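Side-chain contacts in caltubin, EF-hand (Lymnaea stagnalis, PDB 6VAN), which probably acts as a calcium-binding EF-hand protein, and holds strontium ions in its helix-loop-helix metal sites in this crystal: residues E7-F12 and H18-Q23; R14-D17 and Q23-F26. All blocks are in the same frame, centred on the assembly; numbering follows the deposited sequence.

Interaction 1: E7-F12 and H18-Q23; sequences ELKERF and HDNDGQ. With SR (strontium ion), chain C.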
ATOM      1  N   GLU A   7      -5.960  -0.269  17.202  1.00 16.44           N
ATOM      2  CA  GLU A   7      -4.752  -0.205  16.364  1.00 17.96           C
ATOM      3  C   GLU A   7      -5.110   0.318  14.990  1.00 16.35           C
ATOM      4  O   GLU A   7      -4.326   1.077  14.426  1.00 18.47           O
ATOM      5  CB  GLU A   7      -4.104  -1.571  16.261  1.00 20.40           C
ATOM      6  CG  GLU A   7      -3.251  -1.856  17.449  1.00 22.73           C
ATOM      7  CD  GLU A   7      -2.489  -3.158  17.316  1.00 24.99           C
ATOM      8  OE1 GLU A   7      -2.650  -3.832  16.259  1.00 29.94           O
ATOM      9  OE2 GLU A   7      -1.742  -3.484  18.261  1.00 27.69           O
ATOM     10  N   LEU A   8      -6.242  -0.098  14.425  0.65 15.95           N
ATOM     11  CA  LEU A   8      -6.707   0.466  13.131  0.65 16.63           C
ATOM     12  C   LEU A   8      -6.752   1.987  13.260  0.65 16.79           C
ATOM     13  O   LEU A   8      -6.202   2.673  12.385  0.65 16.42           O
ATOM     14  CB  LEU A   8      -8.091  -0.052  12.743  0.65 17.50           C
ATOM     15  CG  LEU A   8      -8.171  -1.512  12.321  0.65 17.51           C
ATOM     16  CD1 LEU A   8      -9.524  -1.801  11.690  0.65 17.73           C
ATOM     17  CD2 LEU A   8      -7.055  -1.888  11.365  0.65 18.44           C
ATOM     18  N   LYS A   9      -7.373   2.495  14.314  1.00 16.86           N
ATOM     19  CA  LYS A   9      -7.495   3.955  14.488  1.00 18.28           C
ATOM     20  C   LYS A   9      -6.106   4.596  14.579  1.00 19.95           C
ATOM     21  O   LYS A   9      -5.889   5.607  13.892  1.00 20.99           O
ATOM     22  CB  LYS A   9      -8.318   4.291  15.726  1.00 19.32           C
ATOM     23  CG  LYS A   9      -8.395   5.786  16.035  1.00 21.78           C
ATOM     24  CD  LYS A   9      -8.721   6.668  14.828  1.00 23.81           C
ATOM     25  CE  LYS A   9     -10.189   7.000  14.691  1.00 24.23           C
ATOM     26  NZ  LYS A   9     -10.632   8.017  15.685  1.00 24.31           N
ATOM     27  N   GLU A  10      -5.195   4.049  15.384  1.00 20.53           N
ATOM     28  CA  GLU A  10      -3.828   4.623  15.571  1.00 24.18           C
ATOM     29  C   GLU A  10      -3.118   4.651  14.213  1.00 25.85           C
ATOM     30  O   GLU A  10      -2.392   5.624  13.948  1.00 26.38           O
ATOM     31  CB  GLU A  10      -3.029   3.824  16.602  1.00 27.64           C
ATOM     32  CG  GLU A  10      -1.710   4.473  17.002  1.00 31.34           C
ATOM     33  CD  GLU A  10      -0.531   4.223  16.072  1.00 35.53           C
ATOM     34  OE1 GLU A  10      -0.569   3.240  15.300  1.00 39.52           O
ATOM     35  OE2 GLU A  10       0.428   5.021  16.121  1.00 37.13           O
ATOM     36  N   ARG A  11      -3.314   3.621  13.396  1.00 24.71           N
ATOM     37  CA  ARG A  11      -2.724   3.499  12.036  1.00 26.35           C
ATOM     38  C   ARG A  11      -3.317   4.543  11.101  1.00 24.22           C
ATOM     39  O   ARG A  11      -2.553   5.109  10.282  1.00 26.28           O
ATOM     40  CB  ARG A  11      -3.060   2.150  11.412  1.00 28.80           C
ATOM     41  CG  ARG A  11      -2.156   1.007  11.823  1.00 32.99           C
ATOM     42  CD  ARG A  11      -2.224   0.009  10.693  1.00 35.60           C
ATOM     43  NE  ARG A  11      -3.050  -1.157  10.937  1.00 38.24           N
ATOM     44  CZ  ARG A  11      -3.700  -1.824   9.983  1.00 40.15           C
ATOM     45  NH1 ARG A  11      -4.414  -2.895  10.290  1.00 41.08           N
ATOM     46  NH2 ARG A  11      -3.641  -1.418   8.725  1.00 41.06           N
ATOM     47  N   PHE A  12      -4.633   4.718  11.147  1.00 21.47           N
ATOM     48  CA  PHE A  12      -5.382   5.672  10.298  1.00 21.93           C
ATOM     49  C   PHE A  12      -4.861   7.077  10.596  1.00 22.58           C
ATOM     50  O   PHE A  12      -4.557   7.803   9.632  1.00 23.02           O
ATOM     51  CB  PHE A  12      -6.893   5.552  10.509  1.00 19.47           C
ATOM     52  CG  PHE A  12      -7.724   6.331   9.517  1.00 19.51           C
ATOM     53  CD1 PHE A  12      -7.931   5.856   8.233  1.00 18.59           C
ATOM     54  CD2 PHE A  12      -8.302   7.544   9.867  1.00 18.93           C
ATOM     55  CE1 PHE A  12      -8.700   6.568   7.323  1.00 19.16           C
ATOM     56  CE2 PHE A  12      -9.060   8.257   8.953  1.00 19.17           C
ATOM     57  CZ  PHE A  12      -9.270   7.767   7.688  1.00 18.83           C
ATOM     58  N   HIS A  18      -3.809  12.764  10.049  1.00 26.20           N
ATOM     59  CA  HIS A  18      -2.935  13.244  11.148  1.00 26.96           C
ATOM     60  C   HIS A  18      -3.740  14.066  12.174  1.00 23.65           C
ATOM     61  O   HIS A  18      -3.326  14.070  13.348  1.00 27.41           O
ATOM     62  CB  HIS A  18      -1.737  14.030  10.592  1.00 28.98           C
ATOM     63  CG  HIS A  18      -0.835  13.226   9.712  1.00 33.30           C
ATOM     64  ND1 HIS A  18      -0.203  13.767   8.597  1.00 34.34           N
ATOM     65  CD2 HIS A  18      -0.453  11.933   9.770  1.00 34.62           C
ATOM     66  CE1 HIS A  18       0.526  12.832   8.014  1.00 36.09           C
ATOM     67  NE2 HIS A  18       0.390  11.695   8.715  1.00 36.83           N
ATOM     68  N   ASP A  19      -4.838  14.711  11.740  1.00 23.99           N
ATOM     69  CA  ASP A  19      -5.685  15.644  12.536  1.00 24.66           C
ATOM     70  C   ASP A  19      -6.821  14.895  13.248  1.00 25.87           C
ATOM     71  O   ASP A  19      -7.551  15.529  14.038  1.00 24.87           O
ATOM     72  CB  ASP A  19      -6.240  16.763  11.649  1.00 24.41           C
ATOM     73  CG  ASP A  19      -5.156  17.644  11.075  1.00 24.14           C
ATOM     74  OD1 ASP A  19      -4.324  18.123  11.884  1.00 25.97           O
ATOM     75  OD2 ASP A  19      -5.135  17.828   9.846  1.00 25.66           O
ATOM     76  N   ASN A  20      -6.956  13.594  12.991  1.00 24.79           N
ATOM     77  CA  ASN A  20      -8.009  12.749  13.608  1.00 24.83           C
ATOM     78  C   ASN A  20      -9.383  13.419  13.442  1.00 23.94           C
ATOM     79  O   ASN A  20     -10.137  13.416  14.403  1.00 23.75           O
ATOM     80  CB  ASN A  20      -7.731  12.485  15.092  1.00 25.13           C
ATOM     81  CG  ASN A  20      -8.688  11.464  15.673  1.00 24.89           C
ATOM     82  OD1 ASN A  20      -9.048  10.516  14.980  1.00 23.72           O
ATOM     83  ND2 ASN A  20      -9.114  11.654  16.914  1.00 24.26           N
ATOM     84  N   ASP A  21      -9.723  13.936  12.262  1.00 23.95           N
ATOM     85  CA  ASP A  21     -11.069  14.524  12.012  1.00 24.60           C
ATOM     86  C   ASP A  21     -12.012  13.435  11.476  1.00 23.85           C
ATOM     87  O   ASP A  21     -13.205  13.717  11.311  1.00 24.98           O
ATOM     88  CB  ASP A  21     -10.987  15.761  11.101  1.00 24.81           C
ATOM     89  CG  ASP A  21     -10.273  15.520   9.788  1.00 25.20           C
ATOM     90  OD1 ASP A  21     -10.652  14.549   9.081  1.00 25.26           O
ATOM     91  OD2 ASP A  21      -9.296  16.290   9.485  1.00 24.08           O
ATOM     92  N   GLY A  22     -11.481  12.238  11.199  1.00 22.72           N
ATOM     93  CA  GLY A  22     -12.258  11.064  10.754  1.00 23.57           C
ATOM     94  C   GLY A  22     -12.188  10.854   9.247  1.00 22.53           C
ATOM     95  O   GLY A  22     -12.701   9.827   8.768  1.00 21.37           O
ATOM     96  N   GLN A  23     -11.607  11.804   8.506  1.00 24.01           N
ATOM     97  CA  GLN A  23     -11.497  11.757   7.029  1.00 23.31           C
ATOM     98  C   GLN A  23     -10.033  11.877   6.592  1.00 21.66           C
ATOM     99  O   GLN A  23      -9.255  12.680   7.217  1.00 19.53           O
ATOM    100  CB  GLN A  23     -12.280  12.906   6.386  1.00 25.42           C
ATOM    101  CG  GLN A  23     -13.772  12.878   6.684  1.00 29.63           C
ATOM    102  CD  GLN A  23     -14.562  13.571   5.602  1.00 30.20           C
ATOM    103  OE1 GLN A  23     -14.136  14.574   5.044  1.00 36.05           O
ATOM    104  NE2 GLN A  23     -15.728  13.027   5.290  1.00 32.40           N
TER
HETATM  105 SR    SR C 201      -8.337  14.801   7.684  0.70 19.50          SR
HETATM  106  O   HOH W   1     -10.232  16.230   6.517  1.00 32.13           O

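Interaction 2: R14-D17 and Q23-F26; sequences RWLD and QSTF. With SR (strontium ion), chain C.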
ATOM      1  N   ARG A  14      -1.883   7.941  12.041  1.00 32.47           N
ATOM      2  CA  ARG A  14      -0.422   8.051  11.784  1.00 35.18           C
ATOM      3  C   ARG A  14      -0.106   8.107  10.276  1.00 33.97           C
ATOM      4  O   ARG A  14       0.934   8.720   9.933  1.00 35.17           O
ATOM      5  CB  ARG A  14       0.314   6.899  12.470  1.00 38.48           C
ATOM      6  CG  ARG A  14       1.835   6.977  12.381  1.00 41.02           C
ATOM      7  CD  ARG A  14       2.433   5.990  11.390  1.00 43.35           C
ATOM      8  NE  ARG A  14       1.783   4.692  11.500  1.00 44.48           N
ATOM      9  CZ  ARG A  14       1.954   3.825  12.500  1.00 44.66           C
ATOM     10  NH1 ARG A  14       2.790   4.092  13.493  1.00 47.33           N
ATOM     11  NH2 ARG A  14       1.280   2.684  12.501  1.00 44.58           N
ATOM     12  N   TRP A  15      -0.947   7.489   9.426  0.50 32.53           N
ATOM     13  CA  TRP A  15      -0.748   7.367   7.951  0.50 31.04           C
ATOM     14  C   TRP A  15      -1.586   8.400   7.185  0.50 29.00           C
ATOM     15  O   TRP A  15      -0.997   9.108   6.351  0.50 27.69           O
ATOM     16  CB  TRP A  15      -1.091   5.957   7.447  0.50 32.73           C
ATOM     17  CG  TRP A  15      -0.087   4.894   7.773  0.50 34.70           C
ATOM     18  CD1 TRP A  15      -0.345   3.573   7.997  0.50 34.44           C
ATOM     19  CD2 TRP A  15       1.338   5.053   7.916  0.50 35.63           C
ATOM     20  NE1 TRP A  15       0.815   2.900   8.267  0.50 34.98           N
ATOM     21  CE2 TRP A  15       1.865   3.780   8.225  0.50 36.25           C
ATOM     22  CE3 TRP A  15       2.216   6.138   7.815  0.50 36.61           C
ATOM     23  CZ2 TRP A  15       3.226   3.569   8.438  0.50 36.57           C
ATOM     24  CZ3 TRP A  15       3.560   5.929   8.029  0.50 36.99           C
ATOM     25  CH2 TRP A  15       4.057   4.659   8.332  0.50 37.40           C
ATOM     26  N   LEU A  16      -2.906   8.438   7.429  1.00 26.48           N
ATOM     27  CA  LEU A  16      -3.917   9.023   6.502  1.00 24.58           C
ATOM     28  C   LEU A  16      -4.630  10.263   7.070  1.00 23.74           C
ATOM     29  O   LEU A  16      -5.146  11.029   6.260  1.00 23.84           O
ATOM     30  CB  LEU A  16      -4.949   7.936   6.175  1.00 23.02           C
ATOM     31  CG  LEU A  16      -4.458   6.798   5.283  1.00 23.18           C
ATOM     32  CD1 LEU A  16      -5.550   5.763   5.086  1.00 24.34           C
ATOM     33  CD2 LEU A  16      -3.983   7.321   3.930  1.00 23.28           C
ATOM     34  N   ASP A  17      -4.726  10.417   8.384  1.00 24.40           N
ATOM     35  CA  ASP A  17      -5.589  11.460   9.004  1.00 23.45           C
ATOM     36  C   ASP A  17      -4.898  12.013  10.244  1.00 25.03           C
ATOM     37  O   ASP A  17      -5.370  11.737  11.372  1.00 25.42           O
ATOM     38  CB  ASP A  17      -6.984  10.901   9.305  1.00 23.58           C
ATOM     39  CG  ASP A  17      -7.964  11.902   9.912  1.00 24.46           C
ATOM     40  OD1 ASP A  17      -7.798  13.132   9.662  1.00 24.13           O
ATOM     41  OD2 ASP A  17      -8.891  11.464  10.620  1.00 23.13           O
ATOM     42  N   GLN A  23     -11.607  11.804   8.506  1.00 24.01           N
ATOM     43  CA  GLN A  23     -11.497  11.757   7.029  1.00 23.31           C
ATOM     44  C   GLN A  23     -10.033  11.877   6.592  1.00 21.66           C
ATOM     45  O   GLN A  23      -9.255  12.680   7.217  1.00 19.53           O
ATOM     46  CB  GLN A  23     -12.280  12.906   6.386  1.00 25.42           C
ATOM     47  CG  GLN A  23     -13.772  12.878   6.684  1.00 29.63           C
ATOM     48  CD  GLN A  23     -14.562  13.571   5.602  1.00 30.20           C
ATOM     49  OE1 GLN A  23     -14.136  14.574   5.044  1.00 36.05           O
ATOM     50  NE2 GLN A  23     -15.728  13.027   5.290  1.00 32.40           N
ATOM     51  N   SER A  24      -9.667  11.102   5.574  1.00 19.86           N
ATOM     52  CA  SER A  24      -8.419  11.273   4.799  1.00 21.10           C
ATOM     53  C   SER A  24      -8.808  11.880   3.457  1.00 19.06           C
ATOM     54  O   SER A  24      -9.434  11.201   2.624  1.00 19.78           O
ATOM     55  CB  SER A  24      -7.645   9.998   4.666  1.00 19.48           C
ATOM     56  OG  SER A  24      -6.322  10.274   4.217  1.00 22.23           O
ATOM     57  N   THR A  25      -8.567  13.195   3.352  1.00 23.39           N
ATOM     58  CA  THR A  25      -8.821  14.000   2.146  1.00 24.00           C
ATOM     59  C   THR A  25      -7.628  13.851   1.202  1.00 25.79           C
ATOM     60  O   THR A  25      -6.595  13.284   1.616  1.00 24.14           O
ATOM     61  CB  THR A  25      -9.075  15.475   2.497  1.00 24.65           C
ATOM     62  OG1 THR A  25      -7.907  16.009   3.118  1.00 25.61           O
ATOM     63  CG2 THR A  25     -10.257  15.660   3.423  1.00 23.67           C
ATOM     64  N   PHE A  26      -7.780  14.374  -0.008  1.00 26.34           N
ATOM     65  CA  PHE A  26      -6.830  14.232  -1.144  1.00 26.70           C
ATOM     66  C   PHE A  26      -5.373  14.446  -0.711  1.00 28.68           C
ATOM     67  O   PHE A  26      -4.539  13.548  -0.911  1.00 23.01           O
ATOM     68  CB  PHE A  26      -7.186  15.226  -2.247  1.00 29.45           C
ATOM     69  CG  PHE A  26      -6.372  15.004  -3.490  1.00 26.77           C
ATOM     70  CD1 PHE A  26      -6.770  14.062  -4.425  1.00 27.89           C
ATOM     71  CD2 PHE A  26      -5.193  15.694  -3.695  1.00 27.65           C
ATOM     72  CE1 PHE A  26      -6.002  13.825  -5.555  1.00 27.67           C
ATOM     73  CE2 PHE A  26      -4.430  15.460  -4.828  1.00 25.99           C
ATOM     74  CZ  PHE A  26      -4.839  14.526  -5.751  1.00 26.12           C
TER
HETATM   75 SR    SR C 201      -8.337  14.801   7.684  0.70 19.50          SR
HETATM   76  O   HOH W   1     -10.232  16.230   6.517  1.00 32.13           O

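Interaction 1: E7-F12 and H18-Q23
Lys9 and Phe12 both send CG anti to the backbone N (chi1 175° and -171°), which carries the two side chains off helix 5-15 and over to the 18-23 half of the metal loop that follows it. Together they tie the entering helix of an EF-hand to its own strontium-binding loop. The Lys9 chain then bends at each further torsion, curling until NZ donates to Asn20 OD1 at 3.0 Å. The ammonium lies in the carbonyl plane of the amide and meets a lone pair, with a C=O...N angle of 131°, while the two side chains cross at about a right angle. Lys9 also makes a cation-pi contact with Phe62. Phe12 is buried and works by contact alone: CE2 comes to 4.0 Å from Gly22 O and CZ to 4.3 Å from Gln23 C, both approached obliquely. The rings of Phe62 and Tyr66 also meet this phenyl. Gly22, with a positive phi, lets the backbone turn between two metal ligands. Either side of it in sequence, strontium is held by both carboxylate oxygens of Asp21 and by Gln23 O, with Asp17 and Glu28 completing the protein ligands. Asp21 OD1 does double duty: it binds the metal at 2.7 Å and accepts from Gln23 N at 3.0 Å, closing an Asx turn.

Interaction 2: R14-D17 and Q23-F26
Leu16 and Asp17, following helix 5-15 in sequence, meet Gln23 and Ser24 across the EF-hand loop, Asp17 opening the strontium site. Of the touching residues, Leu16 comes first and uses its backbone as well as its side chain. Its carbonyl O accepts from Ser24 OG at 2.5 Å, a very short hydrogen bond, beside a bent, at most weak CA-H...O contact, 3.6 Å from Ser24 CA to Leu16 O. Ser24 chi1 of -166° swings OG to the side opposite its own amide N, which brings it to the Leu16 carbonyl. Leu16 CB lies close against the same group, 3.3 Å from Ser24 OG, and CD2 flanks it more loosely, so one residue meets the buried hydroxyl with both its carbonyl and its aliphatic carbons. Asp17 follows, its CB directed toward the strand. One carboxylate oxygen goes to the metal: OD1 binds strontium at 2.6 Å, and Gln23 O binds it at 2.4 Å. These two oxygens, Asp17 OD1 and Gln23 O, are only 2.9 Å apart, a closeness explained by the shared cation, which probably offsets their mutual repulsion. The other oxygen, OD2, turns back into the loop to Gly22 N. Water 1 also binds the strontium, at 2.6 Å. The Gln23 side chain takes no part across this contact; its NE2 is hydrogen-bonded to Asp61 OD1. Around this buried contact, Leu16 rests on Tyr32 and Ser24 on Val29, both of helix 26-34; Ser24 also packs on Phe12 of helix 5-15 and makes backbone hydrogen bonds to Ile60 in the antiparallel partner strand 60-61.

Overall arrangement
Interactions 1 and 2 are two sides of one EF-hand site, their centres 7 Å apart, both starting from helix 5-15 or its end and both reaching Gln23. The strontium ion and water 1 belong to both: interaction 1 brings Asp21, interaction 2 brings Asp17, and Gln23 O is common to the two. They also touch directly. Gly22 N lies 2.8 Å from Asp17 OD2, and Phe12 O lies 2.9 Å from Asp17 N, each probably a hydrogen bond, while Phe12 CZ packs 4.0 Å from Ser24 N. The 7-12 helical segment backs the loop, whereas residues 14-17 end in the first metal ligand, Asp17.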